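Local coordinates for putative alpha-L-fucosidase (Bacteroides thetaiotaomicron, PDB 4H41), which is a putative alpha-L-fucosidase that probably hydrolyses fucose-containing host glycans, although its family has no assigned function, at residues Y249-K260 and M295-Y305. Sequence-based numbering, arbitrary orientation.
Sequences YDELDAFFTVNK and MKLEAAKRAGY
Phe256 of helix 252-266 packs on Ala299, Ala300 and Tyr305, joining two neighbouring outer helices of a TIM barrel. The helix segments 252-260 and 295-302 run in roughly the same direction, with axes 9.5 Å apart at closest approach. The Phe256 ring turns an edge to the backbone of helix 290-302, and its CE2 lies 3.6 Å from Ala300 N. Tyr305 CE2 lies over one face of the Phe256 ring, with the two planes oblique at 36°. Replacing Phe256 with an alanine would probably open a gap between helix 252-266 and Ala299, Ala300 and Tyr305, and leave the Tyr305 ring freer to turn. Small residues allow close approach: Ala299 CB sits 3.7 Å from Leu252 CB, and Ala303 CB meets Phe256 CB. At the start of the interface, the selenomethionine Met295 bends at its last torsion (chi3 -45°), which brings CE 3.5 Å from Tyr249 CG. Lys296 runs its CD to the edge of the same tyrosine ring, while its NZ pairs with Asp244. Beneath the helices, Phe256, Ala300 and Tyr305 all touch Thr272 of barrel strand 269-273. A Schellman motif at Gly304 ends helix 290-302 and leads into Tyr305. Water 3 links Tyr305 OH to Asn259 ND2, and His222 holds Asn259 OD1. On the solvent-exposed side, Arg302 grips Asp253 side-on. NE (3.2 Å) and NH2 (2.9 Å) of Arg302 both donate to Asp253 OD1, with the carboxylate and guanidinium planes 85° apart. Water 2 also donates to Asp253 OD1 and bridges it to Ala299 O.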
loop_
_atom_site.group_PDB
_atom_site.type_symbol
_atom_site.label_atom_id
_atom_site.label_comp_id
_atom_site.label_asym_id
_atom_site.label_seq_id
_atom_site.Cartn_x
_atom_site.Cartn_y
_atom_site.Cartn_z
ATOM N N TYR B 249 3.319 -18.519 14.166
ATOM C CA TYR B 249 3.830 -18.085 15.482
ATOM C C TYR B 249 3.851 -19.216 16.513
ATOM O O TYR B 249 4.640 -19.145 17.436
ATOM C CB TYR B 249 3.073 -16.857 16.034
ATOM C CG TYR B 249 3.030 -15.743 15.014
ATOM C CD1 TYR B 249 4.134 -14.933 14.794
ATOM C CD2 TYR B 249 1.927 -15.575 14.190
ATOM C CE1 TYR B 249 4.142 -13.980 13.771
ATOM C CE2 TYR B 249 1.912 -14.601 13.193
ATOM C CZ TYR B 249 3.027 -13.815 12.980
ATOM O OH TYR B 249 3.053 -12.905 11.944
ATOM N N ASP B 250 3.073 -20.261 16.311
ATOM C CA ASP B 250 3.090 -21.417 17.213
ATOM C C ASP B 250 4.135 -22.484 16.724
ATOM O O ASP B 250 4.255 -23.545 17.337
ATOM C CB ASP B 250 1.699 -22.032 17.346
ATOM C CG ASP B 250 1.041 -22.452 16.063
ATOM O OD1 ASP B 250 1.690 -22.364 15.009
ATOM O OD2 ASP B 250 -0.156 -22.833 16.106
ATOM N N GLU B 251 4.901 -22.190 15.656
ATOM C CA GLU B 251 5.963 -23.074 15.153
ATOM C C GLU B 251 7.353 -22.544 15.484
ATOM O O GLU B 251 8.341 -23.199 15.169
ATOM C CB GLU B 251 5.839 -23.220 13.624
ATOM C CG GLU B 251 4.525 -23.842 13.230
ATOM C CD GLU B 251 4.282 -23.955 11.739
ATOM O OE1 GLU B 251 4.619 -23.018 10.974
ATOM O OE2 GLU B 251 3.641 -24.956 11.354
ATOM N N LEU B 252 7.441 -21.379 16.147
ATOM C CA LEU B 252 8.722 -20.721 16.433
ATOM C C LEU B 252 9.599 -21.571 17.322
ATOM O O LEU B 252 10.781 -21.763 17.016
ATOM C CB LEU B 252 8.480 -19.366 17.114
ATOM C CG LEU B 252 7.804 -18.270 16.233
ATOM C CD1 LEU B 252 7.342 -17.134 17.092
ATOM C CD2 LEU B 252 8.737 -17.768 15.201
ATOM N N ASP B 253 9.040 -22.104 18.415
ATOM C CA ASP B 253 9.853 -22.923 19.322
ATOM C C ASP B 253 10.423 -24.165 18.622
ATOM O O ASP B 253 11.601 -24.463 18.807
ATOM C CB ASP B 253 9.063 -23.368 20.553
ATOM C CG ASP B 253 8.723 -22.274 21.530
ATOM O OD1 ASP B 253 9.376 -21.209 21.479
ATOM O OD2 ASP B 253 7.834 -22.501 22.390
ATOM N N ALA B 254 9.631 -24.830 17.796
ATOM C CA ALA B 254 10.108 -26.036 17.110
ATOM C C ALA B 254 11.257 -25.727 16.155
ATOM O O ALA B 254 12.285 -26.406 16.189
ATOM C CB ALA B 254 8.963 -26.701 16.363
ATOM N N PHE B 255 11.103 -24.694 15.308
ATOM C CA PHE B 255 12.160 -24.371 14.344
ATOM C C PHE B 255 13.356 -23.710 15.018
ATOM O O PHE B 255 14.487 -23.989 14.630
ATOM C CB PHE B 255 11.620 -23.487 13.202
ATOM C CG PHE B 255 10.923 -24.306 12.138
ATOM C CD1 PHE B 255 11.646 -24.938 11.146
ATOM C CD2 PHE B 255 9.548 -24.483 12.163
ATOM C CE1 PHE B 255 11.010 -25.740 10.200
ATOM C CE2 PHE B 255 8.906 -25.267 11.199
ATOM C CZ PHE B 255 9.647 -25.897 10.229
ATOM N N PHE B 256 13.139 -22.819 15.984
ATOM C CA PHE B 256 14.279 -22.190 16.630
ATOM C C PHE B 256 15.120 -23.188 17.416
ATOM O O PHE B 256 16.348 -23.057 17.444
ATOM C CB PHE B 256 13.838 -21.034 17.535
ATOM C CG PHE B 256 13.377 -19.766 16.840
ATOM C CD1 PHE B 256 13.232 -19.709 15.453
ATOM C CD2 PHE B 256 13.041 -18.648 17.570
ATOM C CE1 PHE B 256 12.834 -18.522 14.828
ATOM C CE2 PHE B 256 12.674 -17.462 16.938
ATOM C CZ PHE B 256 12.543 -17.418 15.573
ATOM N N THR B 257 14.488 -24.196 18.022
ATOM C CA THR B 257 15.214 -25.229 18.749
ATOM C C THR B 257 16.122 -26.010 17.783
ATOM O O THR B 257 17.310 -26.223 18.072
ATOM C CB THR B 257 14.261 -26.168 19.489
ATOM O OG1 THR B 257 13.545 -25.399 20.463
ATOM C CG2 THR B 257 15.008 -27.302 20.188
ATOM N N VAL B 258 15.595 -26.358 16.608
ATOM C CA VAL B 258 16.388 -27.057 15.611
ATOM C C VAL B 258 17.509 -26.164 15.039
ATOM O O VAL B 258 18.623 -26.643 14.899
ATOM C CB VAL B 258 15.478 -27.587 14.486
ATOM C CG1 VAL B 258 16.246 -27.786 13.209
ATOM C CG2 VAL B 258 14.779 -28.868 14.924
ATOM N N ASN B 259 17.226 -24.917 14.710
ATOM C CA ASN B 259 18.223 -24.018 14.150
ATOM C C ASN B 259 19.370 -23.761 15.169
ATOM O O ASN B 259 20.534 -23.751 14.786
ATOM C CB ASN B 259 17.582 -22.723 13.666
ATOM C CG ASN B 259 16.757 -22.919 12.432
ATOM O OD1 ASN B 259 16.853 -23.957 11.768
ATOM N ND2 ASN B 259 15.951 -21.934 12.095
ATOM N N LYS B 260 19.053 -23.745 16.444
ATOM C CA LYS B 260 20.057 -23.544 17.502
ATOM C C LYS B 260 20.893 -24.815 17.674
ATOM O O LYS B 260 22.131 -24.749 17.784
ATOM C CB LYS B 260 19.362 -23.100 18.801
ATOM C CG LYS B 260 20.272 -22.988 20.008
ATOM C CD LYS B 260 21.325 -21.947 19.927
ATOM C CE LYS B 260 22.051 -21.906 21.266
ATOM N NZ LYS B 260 23.486 -21.686 21.108
HETATM N N MSE B 295 6.436 -11.654 20.094
HETATM C CA MSE B 295 6.418 -13.125 20.224
HETATM C C MSE B 295 7.641 -13.770 19.542
HETATM O O MSE B 295 8.187 -14.737 20.069
HETATM C CB MSE B 295 5.121 -13.675 19.651
HETATM C CG MSE B 295 3.941 -13.406 20.529
HETATM SE SE MSE B 295 2.358 -14.282 19.680
HETATM C CE MSE B 295 2.428 -13.848 17.836
ATOM N N LYS B 296 8.107 -13.222 18.418
ATOM C CA LYS B 296 9.266 -13.758 17.705
ATOM C C LYS B 296 10.528 -13.504 18.481
ATOM O O LYS B 296 11.365 -14.410 18.560
ATOM C CB LYS B 296 9.344 -13.172 16.280
ATOM C CG LYS B 296 8.167 -13.634 15.443
ATOM C CD LYS B 296 8.209 -13.237 13.977
ATOM C CE LYS B 296 8.442 -11.780 13.716
ATOM N NZ LYS B 296 8.553 -11.500 12.259
ATOM N N LEU B 297 10.668 -12.334 19.114
ATOM C CA LEU B 297 11.856 -12.029 19.910
ATOM C C LEU B 297 11.851 -12.837 21.215
ATOM O O LEU B 297 12.913 -13.222 21.715
ATOM C CB LEU B 297 11.951 -10.520 20.193
ATOM C CG LEU B 297 12.132 -9.624 18.933
ATOM C CD1 LEU B 297 12.162 -8.160 19.354
ATOM C CD2 LEU B 297 13.402 -9.951 18.170
ATOM N N GLU B 298 10.637 -13.082 21.763
ATOM C CA GLU B 298 10.494 -13.899 22.968
ATOM C C GLU B 298 10.934 -15.346 22.678
ATOM O O GLU B 298 11.599 -15.958 23.496
ATOM C CB GLU B 298 9.065 -13.862 23.521
ATOM C CG GLU B 298 8.757 -12.532 24.171
ATOM C CD GLU B 298 7.330 -12.335 24.637
ATOM O OE1 GLU B 298 6.480 -13.227 24.392
ATOM O OE2 GLU B 298 7.054 -11.263 25.227
ATOM N N ALA B 299 10.546 -15.895 21.540
ATOM C CA ALA B 299 10.955 -17.245 21.152
ATOM C C ALA B 299 12.479 -17.324 20.957
ATOM O O ALA B 299 13.100 -18.313 21.352
ATOM C CB ALA B 299 10.240 -17.649 19.889
ATOM N N ALA B 300 13.090 -16.292 20.350
ATOM C CA ALA B 300 14.544 -16.294 20.153
ATOM C C ALA B 300 15.277 -16.319 21.485
ATOM O O ALA B 300 16.282 -17.021 21.644
ATOM C CB ALA B 300 14.969 -15.077 19.346
ATOM N N LYS B 301 14.789 -15.540 22.455
ATOM C CA LYS B 301 15.386 -15.515 23.789
ATOM C C LYS B 301 15.204 -16.879 24.489
ATOM O O LYS B 301 16.147 -17.358 25.117
ATOM C CB LYS B 301 14.820 -14.418 24.651
ATOM C CG LYS B 301 15.649 -14.184 25.912
ATOM C CD LYS B 301 15.170 -12.985 26.731
ATOM C CE LYS B 301 16.096 -12.652 27.876
ATOM N NZ LYS B 301 15.638 -11.417 28.616
ATOM N N ARG B 302 14.027 -17.506 24.377
ATOM C CA ARG B 302 13.806 -18.838 24.980
ATOM C C ARG B 302 14.760 -19.876 24.398
ATOM O O ARG B 302 15.162 -20.797 25.096
ATOM C CB ARG B 302 12.380 -19.338 24.754
ATOM C CG ARG B 302 11.316 -18.658 25.593
ATOM C CD ARG B 302 10.026 -19.464 25.578
ATOM N NE ARG B 302 9.404 -19.537 24.261
ATOM C CZ ARG B 302 8.589 -18.630 23.729
ATOM N NH1 ARG B 302 8.258 -17.539 24.404
ATOM N NH2 ARG B 302 8.057 -18.831 22.542
ATOM N N ALA B 303 15.077 -19.768 23.113
ATOM C CA ALA B 303 15.980 -20.718 22.448
ATOM C C ALA B 303 17.455 -20.382 22.660
ATOM O O ALA B 303 18.304 -21.133 22.206
ATOM C CB ALA B 303 15.669 -20.767 20.976
ATOM N N GLY B 304 17.777 -19.276 23.328
ATOM C CA GLY B 304 19.160 -18.925 23.598
ATOM C C GLY B 304 19.915 -18.332 22.418
ATOM O O GLY B 304 21.127 -18.468 22.334
ATOM N N TYR B 305 19.236 -17.598 21.538
ATOM C CA TYR B 305 19.897 -17.006 20.379
ATOM C C TYR B 305 20.902 -15.937 20.775
ATOM O O TYR B 305 20.740 -15.281 21.792
ATOM C CB TYR B 305 18.862 -16.436 19.434
ATOM C CG TYR B 305 18.266 -17.433 18.482
ATOM C CD1 TYR B 305 17.925 -18.718 18.898
ATOM C CD2 TYR B 305 17.957 -17.073 17.180
ATOM C CE1 TYR B 305 17.406 -19.651 18.005
ATOM C CE2 TYR B 305 17.373 -17.973 16.299
ATOM C CZ TYR B 305 17.120 -19.273 16.708
ATOM O OH TYR B 305 16.623 -20.191 15.824
HETATM O O HOH W 1 6.097 -12.343 10.879
HETATM O O HOH W 2 12.108 -20.898 21.249
HETATM O O HOH W 3 16.371 -19.326 13.357
#